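PDB 6HBS: aminopentol aminotransferase from Sphingopyxis macrogoltabida, which transfers the amino group of aminopentol (hydrolysed fumonisin B1) to pyruvate with pyridoxal 5'-phosphate, giving the 2-keto product and alanine in fumonisin breakdown. Local coordinates for residues 194-199 with 232-237; 203-208 with 337-342; 227-232 with 242-247. All blocks are in the same frame, centred on the assembly; numbering follows the deposited sequence.

Contact 1: 194-199 with 232-237; sequences ATPFRH and VRAGFR. With PLP (pyridoxal-5'-phosphate), chain C.
CG of Arg233 lies anti to the backbone N (chi1 -156°), and with chi2 extended this carries CD over the imidazole of His199. A bend at chi3 then turns NE to the cofactor. His199 holds CG between its backbone N and carbonyl carbon (chi1 50°). The two side chains run past one another in opposite senses. Their flat groups are tilted by 29°. Arg233 CD lies over one face of the imidazole, 4.0 Å from the ring centroid, in a CH-pi contact. His199 ND1 in turn sits over the middle of the guanidinium. The other imidazole face carries Thr195 OG1 and Phe197 O, so the ring is held from both sides.

The edge of the guanidinium is turned to the cofactor. Arg233 NE donates a nearly straight bond of 2.8 Å to PLP O3, and NH2 adds a weak one. Arg233 NH1 is hydrogen-bonded to Asn377 OD1. This second anchor probably limits the rotation of the guanidinium.

Water 1 also joins the two segments. It lies 2.9 Å from His199 NE2 and accepts from Ala234 N at 3.0 Å. Beside it the methyl of Ala234 packs against two apolar groups: CB lies 3.7 Å from Pro196 CG and equally far from Phe197 CE1.

Val232 closes on the cofactor itself, with CG1 3.6 Å from PLP C4. The contact is buried. It forms the part of the class-III aminotransferase cofactor pocket that binds O3 and packs Val232 against the pyridine ring.

Contact 2: 203-208 with 337-342; sequences EDQALA and KQTGPA
Residues 204-207 and 337-341 run in roughly the same direction, 32° apart, and come closest where the CA atoms of Gln205 and Gly340 are 4.8 Å apart. The bonds between them all use side chains.

Asp204 and Lys337 form a salt bridge at one end. The two side chains are set nearly perpendicular. Lys337 NZ reaches the syn lone pair of Asp204 OD2 at 2.8 Å and makes a weaker bond to OD1. A bend at chi3 of Lys337 (-67°) turns its tip onto the carboxylate. With an alanine at Asp204, the Lys337 ammonium would probably be left without its charge mate and free to swing into solvent.

Thr339 is the middle link. Its OG1 accepts from Gln205 N at 2.9 Å. Water 2 is gathered among Thr339 OG1, Asp204 OD1 and Lys337 O, and ties the salt bridge to the threonine.

The Gln205 chain is extended beyond CG and crosses over Gly340. NE2 donates to Thr339 O at 3.2 Å. The acceptor lies in the amide plane, but the donor stands well above the carbonyl plane, so this bond is not on a lone pair. NE2 also bonds to Met344 O, its stronger partner. Gly340 has a positive phi, and a CB there would clash with Gln205 NE2. Leu207 CD2 closes the far end on the Pro341 ring, 4.1 Å from CD.

The contact joins the short 197-198/206-207 sheet to the 336-339/346-349 hairpin. Its charged end is partly exposed, so water is likely to screen the salt bridge. The more buried Gln205 amide, by contrast, is held by two backbone carbonyls.

Contact 3: 227-232 with 242-247; sequences LVVDDV and CSWTHL. With PLP (pyridoxal-5'-phosphate), chain C.
Ser243 N donates to the syn lone pair of Asp231 OD2 at 2.8 Å, in an almost straight bond (172°). The Ser243 hydroxyl turns to the other oxygen of the same carboxylate. Its OG to Asp231 OD1 distance of 2.5 Å is very short, and the exact value is doubtful. One residue thus meets both oxygens of Asp231, which probably limits rotation of the carboxylate.

Segment 227-232 carries part of strand 226-230, an inner strand of the large seven-stranded mixed sheet of this fold-type I aminotransferase. Ser243 sits in a type I beta turn from Cys242 to Thr245, closed by the bond from Thr245 N to Cys242 O. The contact pins this turn against segment 227-232.

Along this segment, Leu227, Val229 and Asp231 point to the turn. Val229 splits its two methyls. CG1 lies anti to the backbone N (chi1 165°) and meets Cys242 SG at 3.7 Å. CG2 reaches Trp244 CE3 at 3.8 Å. Leu227 CD2 comes to the edge of the same indole, 4.2 Å from CZ3. Leu247 CD1, from the 3-10 stretch 245-247, lies over a face of the indole, with Val229 CG2 on the other side of the ring plane. The polar end of the indole is satisfied by Pro196 O, which accepts from NE1. Helix 210-223 adds Ala213 to the surroundings of Trp244.

Asp230 and Val232 serve the cofactor instead. Asp230 OD2 lies 2.7 Å from PLP N1 and is also hydrogen-bonded to His146 ND1. The other oxygen, Asp230 OD1, closes an Asx turn: it accepts from Val232 N at 3.1 Å, nearly along the C-O bond.

The contacts interlock along the chain in the order 194-199, 203-208, 227-232, 232-237, 242-247, 337-342. Contacts 1 and 3 have centres about 7 Å apart and share Val232. Ala194 O accepts from Asp230 N, which joins neighbouring parallel strands of the seven-stranded sheet. Both reach PLP, so the strand ends and the loops beyond them frame the cofactor. Contact 2 lies about 12 Å from contact 1 and about 17 Å from contact 3, centre to centre. It meets contact 1 through the two-stranded sheet 197-198/206-207 and the Arg198-Glu203 salt bridge. It lies nearer the surface, and its Ala208 packs against Trp244 of contact 3.

Contact 1: 194-199 with 232-237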
loop_
_atom_site.group_PDB
_atom_site.type_symbol
_atom_site.label_atom_id
_atom_site.label_comp_id
_atom_site.label_asym_id
_atom_site.label_seq_id
_atom_site.Cartn_x
_atom_site.Cartn_y
_atom_site.Cartn_z
ATOM N N ALA A 194 -0.640 20.065 6.797
ATOM C CA ALA A 194 0.572 20.813 6.465
ATOM C C ALA A 194 1.758 19.842 6.336
ATOM O O ALA A 194 1.974 19.043 7.215
ATOM C CB ALA A 194 0.820 21.824 7.547
ATOM N N THR A 195 2.536 19.963 5.254
ATOM C CA THR A 195 3.893 19.440 5.194
ATOM C C THR A 195 4.772 20.346 6.054
ATOM O O THR A 195 4.459 21.515 6.273
ATOM C CB THR A 195 4.410 19.329 3.757
ATOM O OG1 THR A 195 4.508 20.603 3.113
ATOM C CG2 THR A 195 3.551 18.403 2.937
ATOM N N PRO A 196 5.858 19.829 6.639
ATOM C CA PRO A 196 6.615 20.599 7.618
ATOM C C PRO A 196 7.509 21.678 6.994
ATOM O O PRO A 196 7.914 22.579 7.703
ATOM C CB PRO A 196 7.449 19.563 8.375
ATOM C CG PRO A 196 7.546 18.387 7.428
ATOM C CD PRO A 196 6.345 18.438 6.513
ATOM N N PHE A 197 7.775 21.581 5.694
ATOM C CA PHE A 197 8.255 22.719 4.896
ATOM C C PHE A 197 7.661 22.584 3.491
ATOM O O PHE A 197 6.984 21.570 3.187
ATOM C CB PHE A 197 9.786 22.827 4.948
ATOM C CG PHE A 197 10.592 21.666 4.430
ATOM C CD1 PHE A 197 10.924 20.598 5.256
ATOM C CD2 PHE A 197 11.083 21.685 3.130
ATOM C CE1 PHE A 197 11.705 19.554 4.771
ATOM C CE2 PHE A 197 11.859 20.636 2.645
ATOM C CZ PHE A 197 12.155 19.564 3.460
ATOM N N ARG A 198 7.892 23.585 2.631
ATOM C CA ARG A 198 7.429 23.531 1.270
ATOM C C ARG A 198 8.419 22.690 0.461
ATOM O O ARG A 198 9.593 23.101 0.277
ATOM C CB ARG A 198 7.310 24.932 0.666
ATOM C CG ARG A 198 6.733 24.945 -0.742
ATOM C CD ARG A 198 5.266 24.559 -0.736
ATOM N NE ARG A 198 4.687 24.700 -2.061
ATOM C CZ ARG A 198 3.405 24.515 -2.343
ATOM N NH1 ARG A 198 2.586 23.991 -1.434
ATOM N NH2 ARG A 198 2.969 24.879 -3.536
ATOM N N HIS A 199 7.963 21.511 0.007
ATOM C CA HIS A 199 8.790 20.564 -0.739
ATOM C C HIS A 199 7.993 20.025 -1.926
ATOM O O HIS A 199 7.382 18.947 -1.845
ATOM C CB HIS A 199 9.407 19.480 0.172
ATOM C CG HIS A 199 8.488 18.748 1.109
ATOM N ND1 HIS A 199 7.346 18.083 0.688
ATOM C CD2 HIS A 199 8.601 18.488 2.431
ATOM C CE1 HIS A 199 6.782 17.496 1.736
ATOM N NE2 HIS A 199 7.540 17.706 2.817
ATOM N N VAL A 232 5.632 12.363 5.799
ATOM C CA VAL A 232 5.987 11.187 5.003
ATOM C C VAL A 232 7.343 11.418 4.308
ATOM O O VAL A 232 8.158 10.477 4.182
ATOM C CB VAL A 232 4.866 10.826 4.004
ATOM C CG1 VAL A 232 5.360 9.811 2.973
ATOM C CG2 VAL A 232 3.642 10.296 4.733
ATOM N N ARG A 233 7.554 12.640 3.797
ATOM C CA ARG A 233 8.732 12.968 3.054
ATOM C C ARG A 233 9.899 13.391 3.962
ATOM O O ARG A 233 11.059 12.941 3.751
ATOM C CB ARG A 233 8.481 14.050 2.006
ATOM C CG ARG A 233 9.511 13.973 0.886
ATOM C CD ARG A 233 9.352 15.014 -0.199
ATOM N NE ARG A 233 8.103 14.849 -0.927
ATOM C CZ ARG A 233 7.735 15.558 -1.991
ATOM N NH1 ARG A 233 8.628 16.286 -2.648
ATOM N NH2 ARG A 233 6.480 15.497 -2.421
ATOM N N ALA A 234 9.636 14.287 4.917
ATOM C CA ALA A 234 10.721 14.916 5.720
ATOM C C ALA A 234 11.026 14.146 7.018
ATOM O O ALA A 234 12.039 14.409 7.658
ATOM C CB ALA A 234 10.336 16.346 6.027
ATOM N N GLY A 235 10.138 13.224 7.424
ATOM C CA GLY A 235 10.274 12.573 8.692
ATOM C C GLY A 235 11.652 11.908 8.819
ATOM O O GLY A 235 12.132 11.265 7.890
ATOM N N PHE A 236 12.313 12.200 9.941
ATOM C CA PHE A 236 13.596 11.675 10.374
ATOM C C PHE A 236 14.780 12.242 9.589
ATOM O O PHE A 236 15.921 11.851 9.872
ATOM C CB PHE A 236 13.628 10.145 10.350
ATOM C CG PHE A 236 12.638 9.575 11.317
ATOM C CD1 PHE A 236 12.695 9.927 12.646
ATOM C CD2 PHE A 236 11.670 8.672 10.904
ATOM C CE1 PHE A 236 11.797 9.391 13.546
ATOM C CE2 PHE A 236 10.787 8.128 11.821
ATOM C CZ PHE A 236 10.850 8.487 13.128
ATOM N N ARG A 237 14.551 13.183 8.675
ATOM C CA ARG A 237 15.667 13.945 8.109
ATOM C C ARG A 237 15.668 15.395 8.659
ATOM O O ARG A 237 16.617 16.140 8.436
ATOM C CB ARG A 237 15.654 13.883 6.580
ATOM C CG ARG A 237 16.282 12.635 5.978
ATOM C CD ARG A 237 16.368 12.779 4.475
ATOM N NE ARG A 237 16.919 11.613 3.836
ATOM C CZ ARG A 237 16.200 10.561 3.440
ATOM N NH1 ARG A 237 14.905 10.515 3.735
ATOM N NH2 ARG A 237 16.778 9.575 2.758
HETATM N N1 PLP C . 2.856 12.755 1.558
HETATM C C2 PLP C . 4.043 13.291 1.200
HETATM C C2A PLP C . 4.522 14.603 1.775
HETATM C C3 PLP C . 4.912 12.549 0.290
HETATM O O3 PLP C . 6.110 13.048 -0.078
HETATM C C4 PLP C . 4.465 11.234 -0.222
HETATM C C4A PLP C . 5.383 10.498 -1.131
HETATM C C5 PLP C . 3.104 10.787 0.201
HETATM C C6 PLP C . 2.388 11.574 1.096
HETATM C C5A PLP C . 2.493 9.465 -0.260
HETATM O O4P PLP C . 3.339 8.338 0.083
HETATM P P PLP C . 3.226 7.091 -0.930
HETATM O O1P PLP C . 3.804 7.477 -2.215
HETATM O O2P PLP C . 1.750 6.851 -1.072
HETATM O O3P PLP C . 4.017 6.046 -0.175
HETATM O O HOH W 1 6.961 15.605 4.680
#

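Contact 2: 203-208 with 337-342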
loop_
_atom_site.group_PDB
_atom_site.type_symbol
_atom_site.label_atom_id
_atom_site.label_comp_id
_atom_site.label_asym_id
_atom_site.label_seq_id
_atom_site.Cartn_x
_atom_site.Cartn_y
_atom_site.Cartn_z
ATOM N N GLU A 203 9.438 23.882 -8.044
ATOM C CA GLU A 203 9.252 25.045 -7.212
ATOM C C GLU A 203 10.366 25.079 -6.155
ATOM O O GLU A 203 10.768 24.023 -5.624
ATOM C CB GLU A 203 7.842 24.991 -6.610
ATOM C CG GLU A 203 7.522 26.148 -5.680
ATOM C CD GLU A 203 6.167 26.027 -4.979
ATOM O OE1 GLU A 203 5.999 26.650 -3.910
ATOM O OE2 GLU A 203 5.302 25.293 -5.497
ATOM N N ASP A 204 10.849 26.293 -5.852
ATOM C CA ASP A 204 11.823 26.520 -4.794
ATOM C C ASP A 204 11.200 26.065 -3.481
ATOM O O ASP A 204 9.976 26.188 -3.265
ATOM C CB ASP A 204 12.293 27.982 -4.711
ATOM C CG ASP A 204 13.072 28.465 -5.939
ATOM O OD1 ASP A 204 13.924 27.722 -6.459
ATOM O OD2 ASP A 204 12.805 29.590 -6.395
ATOM N N GLN A 205 12.044 25.471 -2.638
ATOM C CA GLN A 205 11.656 25.049 -1.303
ATOM C C GLN A 205 11.763 26.239 -0.339
ATOM O O GLN A 205 12.437 27.233 -0.621
ATOM C CB GLN A 205 12.502 23.858 -0.853
ATOM C CG GLN A 205 12.282 22.655 -1.745
ATOM C CD GLN A 205 12.812 21.364 -1.165
ATOM O OE1 GLN A 205 12.084 20.376 -1.117
ATOM N NE2 GLN A 205 14.084 21.360 -0.759
ATOM N N ALA A 206 11.059 26.123 0.788
ATOM C CA ALA A 206 11.049 27.115 1.821
ATOM C C ALA A 206 10.752 26.445 3.155
ATOM O O ALA A 206 9.840 25.593 3.224
ATOM C CB ALA A 206 10.006 28.154 1.492
ATOM N N LEU A 207 11.484 26.853 4.196
ATOM C CA LEU A 207 11.232 26.412 5.551
ATOM C C LEU A 207 9.875 26.949 6.038
ATOM O O LEU A 207 9.392 28.000 5.557
ATOM C CB LEU A 207 12.353 26.912 6.460
ATOM C CG LEU A 207 13.775 26.510 6.055
ATOM C CD1 LEU A 207 14.770 26.972 7.098
ATOM C CD2 LEU A 207 13.905 25.019 5.836
ATOM N N ALA A 208 9.251 26.233 6.993
ATOM C CA ALA A 208 7.979 26.700 7.574
ATOM C C ALA A 208 8.281 27.938 8.407
ATOM O O ALA A 208 9.300 27.972 9.111
ATOM C CB ALA A 208 7.306 25.662 8.433
ATOM N N LYS A 337 19.947 28.396 -7.166
ATOM C CA LYS A 337 19.052 28.533 -6.022
ATOM C C LYS A 337 19.026 27.171 -5.305
ATOM O O LYS A 337 18.367 26.238 -5.764
ATOM C CB LYS A 337 17.641 28.930 -6.474
ATOM C CG LYS A 337 17.542 30.242 -7.241
ATOM C CD LYS A 337 16.118 30.600 -7.675
ATOM C CE LYS A 337 15.536 29.665 -8.724
ATOM N NZ LYS A 337 14.069 29.822 -8.884
ATOM N N GLN A 338 19.799 27.058 -4.226
ATOM C CA GLN A 338 19.803 25.855 -3.402
ATOM C C GLN A 338 18.895 26.148 -2.218
ATOM O O GLN A 338 19.235 26.971 -1.411
ATOM C CB GLN A 338 21.208 25.522 -2.919
ATOM C CG GLN A 338 22.210 25.381 -4.056
ATOM C CD GLN A 338 23.494 24.792 -3.538
ATOM O OE1 GLN A 338 23.568 23.603 -3.208
ATOM N NE2 GLN A 338 24.502 25.647 -3.395
ATOM N N THR A 339 17.731 25.488 -2.165
ATOM C CA THR A 339 16.680 25.850 -1.225
ATOM C C THR A 339 16.248 24.636 -0.407
ATOM O O THR A 339 16.468 23.491 -0.788
ATOM C CB THR A 339 15.490 26.490 -1.955
ATOM O OG1 THR A 339 14.944 25.590 -2.924
ATOM C CG2 THR A 339 15.902 27.783 -2.635
ATOM N N GLY A 340 15.599 24.942 0.710
ATOM C CA GLY A 340 15.255 24.010 1.736
ATOM C C GLY A 340 16.487 23.512 2.479
ATOM O O GLY A 340 17.615 23.922 2.224
ATOM N N PRO A 341 16.298 22.567 3.412
ATOM C CA PRO A 341 17.405 22.049 4.207
ATOM C C PRO A 341 18.455 21.416 3.282
ATOM O O PRO A 341 18.103 20.768 2.302
ATOM C CB PRO A 341 16.751 20.976 5.096
ATOM C CG PRO A 341 15.273 21.226 4.973
ATOM C CD PRO A 341 15.051 21.815 3.600
ATOM N N ALA A 342 19.737 21.562 3.628
ATOM C CA ALA A 342 20.822 21.017 2.813
ATOM C C ALA A 342 20.716 19.488 2.704
ATOM O O ALA A 342 21.175 18.928 1.711
ATOM C CB ALA A 342 22.171 21.402 3.376
HETATM O O HOH W 2 15.617 25.790 -5.395
#

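Contact 3: 227-232 with 242-247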
loop_
_atom_site.group_PDB
_atom_site.type_symbol
_atom_site.label_atom_id
_atom_site.label_comp_id
_atom_site.label_asym_id
_atom_site.label_seq_id
_atom_site.Cartn_x
_atom_site.Cartn_y
_atom_site.Cartn_z
ATOM N N LEU A 227 -4.956 19.253 13.701
ATOM C CA LEU A 227 -3.736 19.604 12.996
ATOM C C LEU A 227 -3.003 18.320 12.605
ATOM O O LEU A 227 -2.645 17.519 13.464
ATOM C CB LEU A 227 -2.825 20.484 13.855
ATOM C CG LEU A 227 -1.542 20.927 13.156
ATOM C CD1 LEU A 227 -1.853 21.637 11.850
ATOM C CD2 LEU A 227 -0.690 21.799 14.057
ATOM N N VAL A 228 -2.798 18.160 11.308
ATOM C CA VAL A 228 -2.152 16.992 10.744
ATOM C C VAL A 228 -0.849 17.441 10.076
ATOM O O VAL A 228 -0.875 18.184 9.089
ATOM C CB VAL A 228 -3.059 16.290 9.726
ATOM C CG1 VAL A 228 -2.404 15.002 9.252
ATOM C CG2 VAL A 228 -4.470 16.029 10.276
ATOM N N VAL A 229 0.292 16.954 10.576
ATOM C CA VAL A 229 1.553 17.220 9.887
ATOM C C VAL A 229 1.870 16.015 9.006
ATOM O O VAL A 229 1.974 14.903 9.510
ATOM C CB VAL A 229 2.682 17.532 10.872
ATOM C CG1 VAL A 229 4.044 17.455 10.215
ATOM C CG2 VAL A 229 2.482 18.888 11.514
ATOM N N ASP A 230 2.050 16.244 7.701
ATOM C CA ASP A 230 2.409 15.182 6.790
ATOM C C ASP A 230 3.936 15.079 6.740
ATOM O O ASP A 230 4.562 15.817 6.015
ATOM C CB ASP A 230 1.766 15.382 5.423
ATOM C CG ASP A 230 2.090 14.282 4.454
ATOM O OD1 ASP A 230 2.931 13.418 4.814
ATOM O OD2 ASP A 230 1.585 14.351 3.320
ATOM N N ASP A 231 4.488 14.128 7.510
ATOM C CA ASP A 231 5.923 13.932 7.664
ATOM C C ASP A 231 6.397 12.732 6.844
ATOM O O ASP A 231 7.487 12.192 7.138
ATOM C CB ASP A 231 6.328 13.765 9.121
ATOM C CG ASP A 231 7.258 14.853 9.617
ATOM O OD1 ASP A 231 8.115 15.321 8.810
ATOM O OD2 ASP A 231 7.161 15.179 10.820
ATOM N N VAL A 232 5.632 12.363 5.799
ATOM C CA VAL A 232 5.987 11.187 5.003
ATOM C C VAL A 232 7.343 11.418 4.308
ATOM O O VAL A 232 8.158 10.477 4.182
ATOM C CB VAL A 232 4.866 10.826 4.004
ATOM C CG1 VAL A 232 5.360 9.811 2.973
ATOM C CG2 VAL A 232 3.642 10.296 4.733
ATOM N N CYS A 242 8.648 14.531 15.133
ATOM C CA CYS A 242 7.917 15.259 14.142
ATOM C C CYS A 242 8.751 16.485 13.740
ATOM O O CYS A 242 9.354 17.127 14.600
ATOM C CB CYS A 242 6.569 15.681 14.694
ATOM S SG CYS A 242 5.545 16.619 13.523
ATOM N N SER A 243 8.772 16.790 12.444
ATOM C CA SER A 243 9.630 17.807 11.893
ATOM C C SER A 243 9.265 19.219 12.391
ATOM O O SER A 243 10.012 20.122 12.091
ATOM C CB SER A 243 9.579 17.757 10.402
ATOM O OG SER A 243 10.015 16.491 9.914
ATOM N N TRP A 244 8.105 19.422 13.041
ATOM C CA TRP A 244 7.768 20.722 13.661
ATOM C C TRP A 244 8.218 20.828 15.121
ATOM O O TRP A 244 7.876 21.812 15.784
ATOM C CB TRP A 244 6.274 21.049 13.505
ATOM C CG TRP A 244 6.002 21.732 12.197
ATOM C CD1 TRP A 244 6.885 21.944 11.171
ATOM C CD2 TRP A 244 4.770 22.344 11.793
ATOM N NE1 TRP A 244 6.280 22.636 10.154
ATOM C CE2 TRP A 244 4.980 22.884 10.500
ATOM C CE3 TRP A 244 3.518 22.478 12.392
ATOM C CZ2 TRP A 244 3.977 23.545 9.798
ATOM C CZ3 TRP A 244 2.527 23.126 11.688
ATOM C CH2 TRP A 244 2.753 23.636 10.408
ATOM N N THR A 245 8.986 19.855 15.620
ATOM C CA THR A 245 9.442 19.883 17.008
ATOM C C THR A 245 10.222 21.166 17.315
ATOM O O THR A 245 9.966 21.777 18.334
ATOM C CB THR A 245 10.376 18.717 17.353
ATOM O OG1 THR A 245 9.732 17.492 16.991
ATOM C CG2 THR A 245 10.693 18.696 18.831
ATOM N N HIS A 246 11.151 21.554 16.434
ATOM C CA HIS A 246 12.017 22.743 16.622
ATOM C C HIS A 246 11.240 24.076 16.531
ATOM O O HIS A 246 11.782 25.100 16.898
ATOM C CB HIS A 246 13.215 22.701 15.656
ATOM C CG HIS A 246 14.273 21.690 16.010
ATOM N ND1 HIS A 246 14.722 20.717 15.110
ATOM C CD2 HIS A 246 14.996 21.508 17.142
ATOM C CE1 HIS A 246 15.661 19.988 15.680
ATOM N NE2 HIS A 246 15.848 20.452 16.925
ATOM N N LEU A 247 9.983 24.072 16.074
ATOM C CA LEU A 247 9.080 25.250 16.123
ATOM C C LEU A 247 8.254 25.277 17.415
ATOM O O LEU A 247 7.477 26.201 17.603
ATOM C CB LEU A 247 8.135 25.247 14.910
ATOM C CG LEU A 247 8.799 25.356 13.537
ATOM C CD1 LEU A 247 7.760 25.553 12.450
ATOM C CD2 LEU A 247 9.811 26.495 13.496
HETATM N N1 PLP C . 2.856 12.755 1.558
HETATM C C2 PLP C . 4.043 13.291 1.200
HETATM C C2A PLP C . 4.522 14.603 1.775
HETATM C C3 PLP C . 4.912 12.549 0.290
HETATM O O3 PLP C . 6.110 13.048 -0.078
HETATM C C4 PLP C . 4.465 11.234 -0.222
HETATM C C4A PLP C . 5.383 10.498 -1.131
HETATM C C5 PLP C . 3.104 10.787 0.201
HETATM C C6 PLP C . 2.388 11.574 1.096
HETATM C C5A PLP C . 2.493 9.465 -0.260
HETATM O O4P PLP C . 3.339 8.338 0.083
HETATM P P PLP C . 3.226 7.091 -0.930
HETATM O O1P PLP C . 3.804 7.477 -2.215
HETATM O O2P PLP C . 1.750 6.851 -1.072
HETATM O O3P PLP C . 4.017 6.046 -0.175
#